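Side-chain contacts in SusD superfamily protein (Parabacteroides distasonis, PDB 3OTN), which probably binds carbohydrate or another nutrient at the bacterial outer membrane: residues T31-M36 with A123-Y128; Q243-E248 with Q252-L257; S468-Q471 with T477-Q480. One frame throughout, in Å; residues are numbered along the deposited sequence.

Interactions 1 and 2 are neighbours in the fold, their centres about 16 Å apart, and they touch directly: Phe33 CB packs on Val253 CG2 at 3.6 Å, and the rim of Phe255 lies close to the carbonyl of Asn34. Interaction 1 thus connects the helix 108-133 to the loop and strand region that holds interaction 2. The surface contact of interaction 3, near the C-terminal end of the chain, stands apart, with its centre about 20 Å from that of interaction 1 and about 36 Å from that of interaction 2, which lies on the opposite side of the chain's centre. Interactions 2 and 3 carry bound 1,2-ethanediol, probably from the crystallisation liquor.

Interaction 1: T31-M36 with A123-Y128; sequences TVFNKM and ALYYFY
Phe33 carries the apolar packing of this contact, reaching from a short 3-10 turn into three side chains of the helix 108-133. Leu124 supplies a methyl: its CD2 lies 3.6 Å from Phe33 CE2 and almost as near to CZ, so the branch meets the far end of the ring. In the leucine, CG anti to the backbone N (chi1 -177°) carries the branch point to the phenylalanine, and chi2 sets CD2 against the ring. Within segment 31-36 itself, Val32 CG1 covers one face of the Phe33 ring near its rim.

The aromatic contacts differ in kind. Phe33 CE1 sits over the centre of one face of Tyr128, 3.7 Å from Tyr128 CD1, while the two ring planes are inclined at 44°. With Tyr125 the rings meet rim to rim, Phe33 CZ being 3.9 Å from Tyr125 CE1 and the planes only 19° apart. Phe33, Tyr125 and Tyr128 form a buried aromatic cluster, in which residues one turn apart on a long helix receive a ring from the loop between helix 15-25 and strand 36-37. Both segments fall in the starch-binding outer-membrane family region, whose helices are probably related to TPR repeats. The Tyr128 ring also meets Arg131 in a cation-pi contact.

Polar groups are anchored outside the cluster. Tyr125 OH bonds to the carbonyl of Ala26, which ties the helix to the chain just ahead of the turn. In the turn, Asn34 N bonds to Thr31 O at 3.0 Å, and the Val32 carbonyl is taken up by Thr44 OG1.

Interaction 2: Q243-E248 with Q252-L257; sequences QNNKGE and QVQFSL. With EDO (1,2-ethanediol), chain K; EDO (1,2-ethanediol), chain P.
Asn245 faces Gln254 amide to amide, and the two side chains, coming from opposite directions, exchange a pair of hydrogen bonds. Asn245 ND2 gives to Gln254 OE1 at 2.9 Å and Gln254 NE2 gives to Asn245 OD1 at 3.0 Å; each donor lies in the plane of the accepting carbonyl, on a lone pair. The amide planes are 27° apart, so the ring of bonds is nearly flat. Gln254 reaches this position by folding: CG stands anti to its carbonyl carbon and the chain bends again at chi2 (-63°), swinging the amide toward Asn245.

Gln252 is built differently. Beyond CG its chain runs extended (chi2 -162°), and OE1 accepts the backbone N-H of Asn245 at 2.9 Å, the donor tilted from the carbonyl plane. Its amide stands nearly perpendicular to that of Asn245. Asn354 ND2 also gives to Gln252 OE1, while Ser356 OG pairs with Gln252 NE2.

Gln243 to Lys246 form a type II beta turn, with Asn245 at its third position, where a positive phi is expected. The turn precedes strand 249-253, central in a small antiparallel sheet, and Gln252 lies on that strand. Asn244 points its amide to Asp352 and Asn354. On the backbone of Gln254, N and O grip one 1,2-ethanediol.

Shortening Gln254 to an alanine is likely to leave OD1 and ND2 of Asn245 without these mates and the amide freer to turn. Gln252 on the strand and Gln254 just beyond it hold the turn through the side chain and backbone N-H of Asn245, by directional bonds between uncharged groups.

Interaction 3: S468-Q471 with T477-Q480; sequences SERQ and TQNQ. With EDO (1,2-ethanediol), chain Q.
Arg470 lays its guanidinium against Gln478, with CB of the glutamine over the centre of one face, 3.5 Å from Arg470 CZ. The contact joins the short helix 467-472 to the irregular C-terminal segment that follows it, near the end of the RagB/SusD region, so the chain doubles back on its own last helix at the surface. The two side chains cross at about a right angle, and the guanidinium and amide planes are 68° apart: the amide stands steeply to the arginine plane instead of stacking on it.

A bend at chi2 (-127°) in Arg470 brings CD to 3.6 Å from Thr477 O, and a second at chi3 turns NE and the guanidinium onto Gln478. The cationic end is held from beyond the two segments as well, since NH1 gives to the carbonyl of Leu476. Arg470 has a second conformer, so the exact placing of its guanidinium is less certain.

Gln478 has CG anti to the backbone N (chi1 -178°) and then bends at chi2, so its amide turns back. OE1 accepts the backbone N-H of Asn479 at 2.9 Å and also that of Ile465. Thr477 OG1 and Asn479 OD1 both engage Arg153. A water bridges the main pair: it accepts from Gln478 NE2 at 2.6 Å and, over a longer 3.3 Å, from Arg470 NH2.

Interaction 1: T31-M36 with A123-Y128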
ATOM      1  N   THR A  31       6.449 -10.457  -0.707  1.00 17.22           N
ATOM      2  CA  THR A  31       7.660  -9.707  -0.481  1.00 18.90           C
ATOM      3  C   THR A  31       7.687  -8.441  -1.318  1.00 18.15           C
ATOM      4  O   THR A  31       8.180  -7.421  -0.857  1.00 18.32           O
ATOM      5  CB  THR A  31       8.907 -10.528  -0.797  1.00 19.94           C
ATOM      6  OG1 THR A  31       8.803 -10.995  -2.153  1.00 21.52           O
ATOM      7  CG2 THR A  31       9.053 -11.702   0.175  1.00 20.50           C
ATOM      8  N   VAL A  32       7.081  -8.456  -2.499  1.00 19.23           N
ATOM      9  CA  VAL A  32       7.117  -7.261  -3.381  1.00 17.88           C
ATOM     10  C   VAL A  32       6.498  -6.001  -2.757  1.00 17.90           C
ATOM     11  O   VAL A  32       6.889  -4.875  -3.100  1.00 17.70           O
ATOM     12  CB  VAL A  32       6.455  -7.535  -4.771  1.00 18.66           C
ATOM     13  CG1 VAL A  32       4.920  -7.570  -4.653  1.00 18.84           C
ATOM     14  CG2 VAL A  32       6.899  -6.505  -5.785  1.00 20.46           C
ATOM     15  N   PHE A  33       5.552  -6.176  -1.829  1.00 16.21           N
ATOM     16  CA  PHE A  33       4.839  -5.037  -1.229  1.00 18.40           C
ATOM     17  C   PHE A  33       5.725  -4.280  -0.230  1.00 18.71           C
ATOM     18  O   PHE A  33       5.386  -3.151   0.158  1.00 15.87           O
ATOM     19  CB  PHE A  33       3.498  -5.462  -0.590  1.00 18.36           C
ATOM     20  CG  PHE A  33       2.598  -6.226  -1.535  1.00 18.84           C
ATOM     21  CD1 PHE A  33       2.264  -5.686  -2.773  1.00 26.13           C
ATOM     22  CD2 PHE A  33       2.096  -7.472  -1.199  1.00 22.39           C
ATOM     23  CE1 PHE A  33       1.477  -6.403  -3.686  1.00 27.48           C
ATOM     24  CE2 PHE A  33       1.310  -8.196  -2.102  1.00 20.70           C
ATOM     25  CZ  PHE A  33       1.026  -7.662  -3.354  1.00 20.32           C
ATOM     26  N   ASN A  34       6.819  -4.916   0.210  1.00 16.13           N
ATOM     27  CA  ASN A  34       7.845  -4.235   1.029  1.00 15.46           C
ATOM     28  C   ASN A  34       9.061  -5.111   1.048  1.00 16.94           C
ATOM     29  O   ASN A  34       9.122  -6.115   1.766  1.00 19.66           O
ATOM     30  CB  ASN A  34       7.324  -3.972   2.454  1.00 17.23           C
ATOM     31  CG  ASN A  34       8.287  -3.178   3.303  1.00 17.30           C
ATOM     32  OD1 ASN A  34       9.490  -3.336   3.210  1.00 22.71           O
ATOM     33  ND2 ASN A  34       7.736  -2.323   4.180  1.00 16.66           N
ATOM     34  N   LYS A  35      10.018  -4.783   0.196  1.00 17.32           N
ATOM     35  CA  LYS A  35      11.277  -5.462   0.225  1.00 18.36           C
ATOM     36  C   LYS A  35      12.390  -4.533  -0.217  1.00 17.18           C
ATOM     37  O   LYS A  35      12.175  -3.600  -1.016  1.00 14.23           O
ATOM     38  CB  LYS A  35      11.259  -6.712  -0.663  1.00 21.46           C
ATOM     39  CG  LYS A  35      11.187  -6.456  -2.170  1.00 20.73           C
ATOM     40  CD  LYS A  35      11.413  -7.749  -2.966  1.00 26.92           C
ATOM     41  CE  LYS A  35      12.182  -7.502  -4.247  1.00 34.22           C
ATOM     42  NZ  LYS A  35      12.322  -8.736  -5.100  1.00 32.55           N
HETATM   43  N   MSE A  36      13.590  -4.869   0.233  1.00 17.51           N
HETATM   44  CA  MSE A  36      14.784  -4.122  -0.122  1.00 18.65           C
HETATM   45  C   MSE A  36      15.191  -4.489  -1.548  1.00 18.66           C
HETATM   46  O   MSE A  36      15.086  -5.661  -1.953  1.00 19.03           O
HETATM   47  CB  MSE A  36      15.921  -4.413   0.822  1.00 21.59           C
HETATM   48  CG  MSE A  36      15.646  -4.065   2.285  1.00 19.85           C
HETATM   49 SE   MSE A  36      15.066  -2.255   2.729  0.75 20.94          SE
HETATM   50  CE  MSE A  36      16.640  -1.258   2.017  1.00 28.90           C
ATOM     51  N   ALA A 123      -5.775 -11.711  -7.903  1.00 16.29           N
ATOM     52  CA  ALA A 123      -6.431 -10.431  -8.006  1.00 16.23           C
ATOM     53  C   ALA A 123      -5.581  -9.312  -7.423  1.00 16.07           C
ATOM     54  O   ALA A 123      -5.524  -8.235  -8.007  1.00 17.20           O
ATOM     55  CB  ALA A 123      -7.826 -10.442  -7.347  1.00 16.83           C
ATOM     56  N   LEU A 124      -4.961  -9.563  -6.277  1.00 15.78           N
ATOM     57  CA  LEU A 124      -4.121  -8.585  -5.592  1.00 16.99           C
ATOM     58  C   LEU A 124      -2.903  -8.170  -6.445  1.00 16.25           C
ATOM     59  O   LEU A 124      -2.640  -6.971  -6.648  1.00 14.57           O
ATOM     60  CB  LEU A 124      -3.674  -9.120  -4.212  1.00 19.01           C
ATOM     61  CG  LEU A 124      -2.835  -8.176  -3.311  1.00 19.35           C
ATOM     62  CD1 LEU A 124      -3.644  -6.954  -2.882  1.00 16.44           C
ATOM     63  CD2 LEU A 124      -2.218  -8.911  -2.149  1.00 14.56           C
ATOM     64  N   TYR A 125      -2.191  -9.161  -6.972  1.00 16.75           N
ATOM     65  CA  TYR A 125      -0.997  -8.889  -7.786  1.00 16.08           C
ATOM     66  C   TYR A 125      -1.378  -8.063  -9.028  1.00 16.53           C
ATOM     67  O   TYR A 125      -0.695  -7.079  -9.345  1.00 18.01           O
ATOM     68  CB  TYR A 125      -0.312 -10.177  -8.228  1.00 16.56           C
ATOM     69  CG  TYR A 125       0.377 -10.935  -7.094  1.00 17.17           C
ATOM     70  CD1 TYR A 125       1.312 -10.302  -6.271  1.00 19.07           C
ATOM     71  CD2 TYR A 125       0.165 -12.274  -6.908  1.00 18.21           C
ATOM     72  CE1 TYR A 125       1.954 -10.976  -5.272  1.00 16.73           C
ATOM     73  CE2 TYR A 125       0.801 -12.966  -5.893  1.00 16.37           C
ATOM     74  CZ  TYR A 125       1.685 -12.306  -5.076  1.00 15.20           C
ATOM     75  OH  TYR A 125       2.327 -12.984  -4.081  1.00 16.77           O
ATOM     76  N   TYR A 126      -2.463  -8.462  -9.700  1.00 16.10           N
ATOM     77  CA  TYR A 126      -2.928  -7.772 -10.887  1.00 16.30           C
ATOM     78  C   TYR A 126      -3.428  -6.363 -10.595  1.00 17.29           C
ATOM     79  O   TYR A 126      -3.207  -5.463 -11.394  1.00 16.29           O
ATOM     80  CB  TYR A 126      -4.023  -8.557 -11.621  1.00 17.95           C
ATOM     81  CG  TYR A 126      -3.468  -9.505 -12.640  1.00 16.84           C
ATOM     82  CD1 TYR A 126      -2.817  -9.021 -13.790  1.00 19.84           C
ATOM     83  CD2 TYR A 126      -3.575 -10.871 -12.470  1.00 13.06           C
ATOM     84  CE1 TYR A 126      -2.313  -9.897 -14.743  1.00 17.39           C
ATOM     85  CE2 TYR A 126      -3.094 -11.758 -13.415  1.00 16.68           C
ATOM     86  CZ  TYR A 126      -2.430 -11.284 -14.534  1.00 17.49           C
ATOM     87  OH  TYR A 126      -1.921 -12.191 -15.453  1.00 21.64           O
ATOM     88  N   PHE A 127      -4.075  -6.171  -9.446  1.00 16.00           N
ATOM     89  CA  PHE A 127      -4.566  -4.844  -9.059  1.00 15.77           C
ATOM     90  C   PHE A 127      -3.411  -3.883  -8.854  1.00 18.29           C
ATOM     91  O   PHE A 127      -3.541  -2.724  -9.211  1.00 19.77           O
ATOM     92  CB  PHE A 127      -5.451  -4.957  -7.793  1.00 18.55           C
ATOM     93  CG  PHE A 127      -6.164  -3.693  -7.400  1.00 15.66           C
ATOM     94  CD1 PHE A 127      -6.879  -2.947  -8.326  1.00 18.14           C
ATOM     95  CD2 PHE A 127      -6.190  -3.298  -6.075  1.00 13.56           C
ATOM     96  CE1 PHE A 127      -7.579  -1.804  -7.924  1.00 16.16           C
ATOM     97  CE2 PHE A 127      -6.891  -2.174  -5.658  1.00 16.50           C
ATOM     98  CZ  PHE A 127      -7.565  -1.410  -6.585  1.00 17.63           C
ATOM     99  N   TYR A 128      -2.289  -4.342  -8.282  1.00 15.92           N
ATOM    100  CA  TYR A 128      -1.091  -3.494  -8.189  1.00 17.20           C
ATOM    101  C   TYR A 128      -0.530  -3.236  -9.604  1.00 18.24           C
ATOM    102  O   TYR A 128      -0.311  -2.083  -9.983  1.00 17.93           O
ATOM    103  CB  TYR A 128      -0.019  -4.080  -7.278  1.00 16.74           C
ATOM    104  CG  TYR A 128      -0.285  -3.782  -5.849  1.00 20.60           C
ATOM    105  CD1 TYR A 128      -1.298  -4.453  -5.154  1.00 25.31           C
ATOM    106  CD2 TYR A 128       0.379  -2.737  -5.200  1.00 14.83           C
ATOM    107  CE1 TYR A 128      -1.586  -4.142  -3.809  1.00 27.59           C
ATOM    108  CE2 TYR A 128       0.112  -2.433  -3.874  1.00 17.30           C
ATOM    109  CZ  TYR A 128      -0.858  -3.125  -3.177  1.00 27.50           C
ATOM    110  OH  TYR A 128      -1.088  -2.807  -1.858  1.00 25.98           O
TER

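Interaction 2: Q243-E248 with Q252-L257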
ATOM      1  N   GLN A 243       0.914  -5.895  17.995  1.00 20.63           N
ATOM      2  CA  GLN A 243      -0.333  -5.665  17.275  1.00 21.77           C
ATOM      3  C   GLN A 243      -0.422  -6.283  15.868  1.00 18.63           C
ATOM      4  O   GLN A 243      -1.460  -6.172  15.244  1.00 17.66           O
ATOM      5  CB  GLN A 243      -0.644  -4.161  17.225  1.00 22.27           C
ATOM      6  CG  GLN A 243      -0.862  -3.585  18.603  1.00 27.98           C
ATOM      7  CD  GLN A 243      -2.195  -4.015  19.211  1.00 30.88           C
ATOM      8  OE1 GLN A 243      -2.288  -5.005  19.904  1.00 41.04           O
ATOM      9  NE2 GLN A 243      -3.203  -3.256  18.958  1.00 35.29           N
ATOM     10  N   ASN A 244       0.627  -6.973  15.409  1.00 20.31           N
ATOM     11  CA  ASN A 244       0.637  -7.659  14.099  1.00 19.03           C
ATOM     12  C   ASN A 244      -0.606  -8.559  13.880  1.00 19.87           C
ATOM     13  O   ASN A 244      -0.915  -9.386  14.734  1.00 16.23           O
ATOM     14  CB  ASN A 244       1.869  -8.570  13.984  1.00 20.56           C
ATOM     15  CG  ASN A 244       3.186  -7.832  13.644  1.00 20.34           C
ATOM     16  OD1 ASN A 244       3.245  -6.627  13.433  1.00 19.40           O
ATOM     17  ND2 ASN A 244       4.255  -8.605  13.614  1.00 15.72           N
ATOM     18  N   ASN A 245      -1.324  -8.341  12.772  1.00 19.29           N
ATOM     19  CA  ASN A 245      -2.504  -9.152  12.354  1.00 22.00           C
ATOM     20  C   ASN A 245      -3.758  -9.030  13.236  1.00 22.92           C
ATOM     21  O   ASN A 245      -4.667  -9.852  13.114  1.00 23.92           O
ATOM     22  CB  ASN A 245      -2.120 -10.637  12.203  1.00 21.23           C
ATOM     23  CG  ASN A 245      -0.918 -10.850  11.321  1.00 22.43           C
ATOM     24  OD1 ASN A 245       0.020 -11.598  11.674  1.00 22.68           O
ATOM     25  ND2 ASN A 245      -0.940 -10.240  10.147  1.00 15.30           N
ATOM     26  N   LYS A 246      -3.803  -8.023  14.117  1.00 21.33           N
ATOM     27  CA  LYS A 246      -4.892  -7.818  15.071  1.00 20.87           C
ATOM     28  C   LYS A 246      -5.377  -6.386  14.968  1.00 20.38           C
ATOM     29  O   LYS A 246      -4.747  -5.536  14.336  1.00 20.72           O
ATOM     30  CB  LYS A 246      -4.436  -7.966  16.537  1.00 24.34           C
ATOM     31  CG  LYS A 246      -3.458  -9.031  16.912  1.00 31.32           C
ATOM     32  CD  LYS A 246      -3.487  -9.351  18.419  1.00 39.39           C
ATOM     33  CE  LYS A 246      -3.308  -8.151  19.331  1.00 46.40           C
ATOM     34  NZ  LYS A 246      -3.418  -8.549  20.768  1.00 54.68           N
ATOM     35  N   GLY A 247      -6.456  -6.104  15.676  1.00 21.58           N
ATOM     36  CA  GLY A 247      -6.940  -4.726  15.836  1.00 21.47           C
ATOM     37  C   GLY A 247      -7.497  -4.246  14.512  1.00 21.95           C
ATOM     38  O   GLY A 247      -8.488  -4.780  14.035  1.00 22.25           O
ATOM     39  N   GLU A 248      -6.808  -3.308  13.874  1.00 20.12           N
ATOM     40  CA  GLU A 248      -7.221  -2.814  12.557  1.00 17.96           C
ATOM     41  C   GLU A 248      -6.739  -3.670  11.399  1.00 19.30           C
ATOM     42  O   GLU A 248      -7.297  -3.591  10.287  1.00 19.06           O
ATOM     43  CB  GLU A 248      -6.697  -1.412  12.324  1.00 15.76           C
ATOM     44  CG  GLU A 248      -7.323  -0.338  13.191  1.00 23.98           C
ATOM     45  CD  GLU A 248      -7.078   1.073  12.676  1.00 19.21           C
ATOM     46  OE1 GLU A 248      -6.870   1.245  11.427  1.00 20.40           O
ATOM     47  OE2 GLU A 248      -7.110   2.012  13.525  1.00 17.81           O
ATOM     48  N   GLN A 252      -1.507  -8.032   5.774  1.00 16.80           N
ATOM     49  CA  GLN A 252      -0.222  -7.427   5.970  1.00 16.71           C
ATOM     50  C   GLN A 252       0.880  -8.269   5.349  1.00 17.28           C
ATOM     51  O   GLN A 252       0.768  -9.480   5.236  1.00 16.12           O
ATOM     52  CB  GLN A 252       0.070  -7.341   7.486  1.00 17.22           C
ATOM     53  CG  GLN A 252      -0.882  -6.469   8.301  1.00 17.02           C
ATOM     54  CD  GLN A 252      -0.304  -6.090   9.630  1.00 16.09           C
ATOM     55  OE1 GLN A 252      -0.194  -6.935  10.530  1.00 16.43           O
ATOM     56  NE2 GLN A 252       0.071  -4.808   9.782  1.00 15.73           N
ATOM     57  N   VAL A 253       1.987  -7.613   5.039  1.00 17.95           N
ATOM     58  CA  VAL A 253       3.237  -8.279   4.786  1.00 16.55           C
ATOM     59  C   VAL A 253       3.813  -8.720   6.137  1.00 15.33           C
ATOM     60  O   VAL A 253       3.854  -7.925   7.086  1.00 17.55           O
ATOM     61  CB  VAL A 253       4.239  -7.387   4.089  1.00 17.85           C
ATOM     62  CG1 VAL A 253       5.489  -8.173   3.826  1.00 13.86           C
ATOM     63  CG2 VAL A 253       3.670  -6.875   2.717  1.00 19.21           C
ATOM     64  N   GLN A 254       4.258  -9.970   6.219  1.00 16.92           N
ATOM     65  CA  GLN A 254       4.687 -10.583   7.498  1.00 17.69           C
ATOM     66  C   GLN A 254       6.188 -10.463   7.690  1.00 18.78           C
ATOM     67  O   GLN A 254       6.990 -10.876   6.825  1.00 16.94           O
ATOM     68  CB  GLN A 254       4.301 -12.063   7.591  1.00 18.35           C
ATOM     69  CG  GLN A 254       2.791 -12.357   7.319  1.00 17.92           C
ATOM     70  CD  GLN A 254       1.872 -11.708   8.325  1.00 18.28           C
ATOM     71  OE1 GLN A 254       0.875 -11.033   7.974  1.00 21.05           O
ATOM     72  NE2 GLN A 254       2.197 -11.867   9.561  1.00 12.86           N
ATOM     73  N   PHE A 255       6.542  -9.918   8.851  1.00 18.11           N
ATOM     74  CA  PHE A 255       7.923  -9.822   9.322  1.00 17.43           C
ATOM     75  C   PHE A 255       7.975 -10.454  10.704  1.00 19.02           C
ATOM     76  O   PHE A 255       7.058 -10.266  11.518  1.00 16.89           O
ATOM     77  CB  PHE A 255       8.378  -8.359   9.327  1.00 17.50           C
ATOM     78  CG  PHE A 255       8.495  -7.747   7.941  1.00 16.88           C
ATOM     79  CD1 PHE A 255       9.531  -8.109   7.088  1.00 16.79           C
ATOM     80  CD2 PHE A 255       7.582  -6.807   7.500  1.00 15.70           C
ATOM     81  CE1 PHE A 255       9.644  -7.546   5.831  1.00 19.28           C
ATOM     82  CE2 PHE A 255       7.693  -6.241   6.236  1.00 19.26           C
ATOM     83  CZ  PHE A 255       8.722  -6.589   5.419  1.00 20.22           C
ATOM     84  N   SER A 256       8.976 -11.283  10.950  1.00 18.82           N
ATOM     85  CA  SER A 256       9.143 -11.923  12.249  1.00 20.39           C
ATOM     86  C   SER A 256      10.604 -12.238  12.499  1.00 22.28           C
ATOM     87  O   SER A 256      11.382 -12.443  11.537  1.00 23.50           O
ATOM     88  CB  SER A 256       8.268 -13.196  12.360  1.00 25.97           C
ATOM     89  OG  SER A 256       8.754 -14.255  11.548  1.00 31.49           O
ATOM     90  N   LEU A 257      10.968 -12.365  13.775  1.00 18.14           N
ATOM     91  CA  LEU A 257      12.351 -12.674  14.142  1.00 20.51           C
ATOM     92  C   LEU A 257      12.849 -13.994  13.518  1.00 24.53           C
ATOM     93  O   LEU A 257      13.992 -14.049  13.134  1.00 27.57           O
ATOM     94  CB  LEU A 257      12.583 -12.684  15.661  1.00 20.21           C
ATOM     95  CG  LEU A 257      12.428 -11.331  16.402  1.00 22.35           C
ATOM     96  CD1 LEU A 257      12.429 -11.590  17.937  1.00 18.13           C
ATOM     97  CD2 LEU A 257      13.533 -10.361  16.034  1.00 26.59           C
TER
HETATM   98  C1  EDO K 612       5.315 -12.093   3.075  1.00 33.49           C
HETATM   99  O1  EDO K 612       4.247 -11.738   3.995  1.00 23.81           O
HETATM  100  C2  EDO K 612       6.619 -12.403   3.826  1.00 32.85           C
HETATM  101  O2  EDO K 612       7.226 -11.155   4.187  1.00 19.72           O
HETATM  102  C1  EDO P 628       8.478 -14.236  16.444  1.00 37.33           C
HETATM  103  O1  EDO P 628       9.511 -14.717  15.539  1.00 36.06           O
HETATM  104  C2  EDO P 628       8.722 -12.819  16.983  1.00 37.13           C
HETATM  105  O2  EDO P 628       9.040 -11.868  15.949  1.00 17.79           O

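Interaction 3: S468-Q471 with T477-Q480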
ATOM      1  N   SER A 468      14.238  -3.674 -19.252  1.00 22.43           N
ATOM      2  CA  SER A 468      14.611  -5.080 -19.322  1.00 22.13           C
ATOM      3  C   SER A 468      13.494  -5.980 -19.895  1.00 21.42           C
ATOM      4  O   SER A 468      13.761  -6.894 -20.696  1.00 22.77           O
ATOM      5  CB  SER A 468      15.033  -5.613 -17.935  1.00 21.31           C
ATOM      6  OG  SER A 468      13.976  -5.493 -17.023  1.00 25.58           O
ATOM      7  N   GLU A 469      12.265  -5.734 -19.460  1.00 19.94           N
ATOM      8  CA  GLU A 469      11.093  -6.488 -19.922  1.00 21.65           C
ATOM      9  C   GLU A 469      10.808  -6.257 -21.401  1.00 22.20           C
ATOM     10  O   GLU A 469      10.554  -7.215 -22.130  1.00 23.40           O
ATOM     11  CB  GLU A 469       9.879  -6.119 -19.099  1.00 22.16           C
ATOM     12  CG  GLU A 469       9.997  -6.531 -17.629  1.00 26.01           C
ATOM     13  CD  GLU A 469      10.117  -8.055 -17.433  1.00 27.55           C
ATOM     14  OE1 GLU A 469       9.546  -8.855 -18.234  1.00 29.42           O
ATOM     15  OE2 GLU A 469      10.771  -8.444 -16.466  1.00 28.67           O
ATOM     16  N   ARG A 470      10.941  -5.007 -21.846  1.00 22.71           N
ATOM     17  CA  ARG A 470      10.707  -4.646 -23.256  0.50 23.08           C
ATOM     18  C   ARG A 470      11.784  -5.203 -24.175  1.00 23.20           C
ATOM     19  O   ARG A 470      11.482  -5.610 -25.291  1.00 24.06           O
ATOM     20  CB  ARG A 470      10.597  -3.128 -23.435  0.50 24.07           C
ATOM     21  CG  ARG A 470       9.540  -2.519 -22.539  0.50 24.33           C
ATOM     22  CD  ARG A 470       8.545  -1.675 -23.290  0.50 25.25           C
ATOM     23  NE  ARG A 470       9.157  -0.551 -23.977  0.50 30.64           N
ATOM     24  CZ  ARG A 470       8.952  -0.268 -25.254  0.50 29.39           C
ATOM     25  NH1 ARG A 470       8.118  -1.000 -25.972  0.50 32.11           N
ATOM     26  NH2 ARG A 470       9.539   0.781 -25.796  0.50 34.12           N
ATOM     27  N   GLN A 471      13.048  -5.233 -23.713  1.00 22.64           N
ATOM     28  CA  GLN A 471      14.131  -5.831 -24.535  1.00 27.05           C
ATOM     29  C   GLN A 471      14.004  -7.372 -24.628  1.00 26.71           C
ATOM     30  O   GLN A 471      14.324  -7.964 -25.671  1.00 26.45           O
ATOM     31  CB  GLN A 471      15.521  -5.376 -24.062  1.00 27.79           C
ATOM     32  CG  GLN A 471      15.693  -3.826 -24.239  1.00 26.75           C
ATOM     33  CD  GLN A 471      17.084  -3.323 -23.943  1.00 30.41           C
ATOM     34  OE1 GLN A 471      17.804  -3.883 -23.120  1.00 28.23           O
ATOM     35  NE2 GLN A 471      17.482  -2.271 -24.639  1.00 24.56           N
ATOM     36  N   THR A 477       4.313  -3.010 -25.610  1.00 24.06           N
ATOM     37  CA  THR A 477       4.341  -1.558 -25.866  1.00 25.26           C
ATOM     38  C   THR A 477       4.796  -0.800 -24.596  1.00 26.05           C
ATOM     39  O   THR A 477       4.968  -1.399 -23.518  1.00 24.64           O
ATOM     40  CB  THR A 477       2.958  -1.039 -26.307  1.00 24.82           C
ATOM     41  OG1 THR A 477       2.003  -1.292 -25.262  1.00 21.29           O
ATOM     42  CG2 THR A 477       2.509  -1.737 -27.611  1.00 23.29           C
ATOM     43  N   GLN A 478       4.976   0.516 -24.737  1.00 26.02           N
ATOM     44  CA  GLN A 478       5.350   1.396 -23.649  1.00 23.50           C
ATOM     45  C   GLN A 478       4.254   2.414 -23.356  1.00 24.03           C
ATOM     46  O   GLN A 478       3.454   2.771 -24.208  1.00 22.64           O
ATOM     47  CB  GLN A 478       6.693   2.056 -23.950  1.00 25.12           C
ATOM     48  CG  GLN A 478       7.267   2.990 -22.900  1.00 22.39           C
ATOM     49  CD  GLN A 478       7.543   2.317 -21.568  1.00 22.47           C
ATOM     50  OE1 GLN A 478       6.668   2.273 -20.708  1.00 18.57           O
ATOM     51  NE2 GLN A 478       8.760   1.807 -21.384  1.00 22.64           N
ATOM     52  N   ASN A 479       4.196   2.834 -22.105  1.00 20.92           N
ATOM     53  CA  ASN A 479       3.320   3.906 -21.708  1.00 21.82           C
ATOM     54  C   ASN A 479       3.771   5.215 -22.332  1.00 25.34           C
ATOM     55  O   ASN A 479       4.977   5.469 -22.515  1.00 24.91           O
ATOM     56  CB  ASN A 479       3.163   3.964 -20.177  1.00 23.37           C
ATOM     57  CG  ASN A 479       2.345   2.798 -19.654  1.00 22.13           C
ATOM     58  OD1 ASN A 479       1.386   2.360 -20.318  1.00 19.04           O
ATOM     59  ND2 ASN A 479       2.702   2.280 -18.477  1.00 21.00           N
ATOM     60  N   GLN A 480       2.783   5.998 -22.762  1.00 24.62           N
ATOM     61  CA  GLN A 480       3.054   7.288 -23.396  1.00 28.34           C
ATOM     62  C   GLN A 480       4.002   8.175 -22.542  1.00 27.72           C
ATOM     63  O   GLN A 480       3.901   8.200 -21.300  1.00 22.24           O
ATOM     64  CB  GLN A 480       1.747   8.030 -23.688  1.00 26.56           C
ATOM     65  CG  GLN A 480       0.956   8.449 -22.483  1.00 30.52           C
ATOM     66  CD  GLN A 480      -0.338   9.121 -22.868  1.00 39.91           C
ATOM     67  OE1 GLN A 480      -0.437   9.709 -23.934  1.00 52.79           O
ATOM     68  NE2 GLN A 480      -1.331   9.036 -22.009  1.00 38.02           N
TER
HETATM   69  C1  EDO Q 630      -2.085   4.947 -21.885  1.00 43.30           C
HETATM   70  O1  EDO Q 630      -2.665   5.949 -21.054  1.00 50.53           O
HETATM   71  C2  EDO Q 630      -0.579   5.106 -21.776  1.00 38.55           C
HETATM   72  O2  EDO Q 630      -0.000   5.220 -23.060  1.00 32.21           O
HETATM   73  O   HOH W   1      10.599   2.437 -23.149  1.00 35.01           O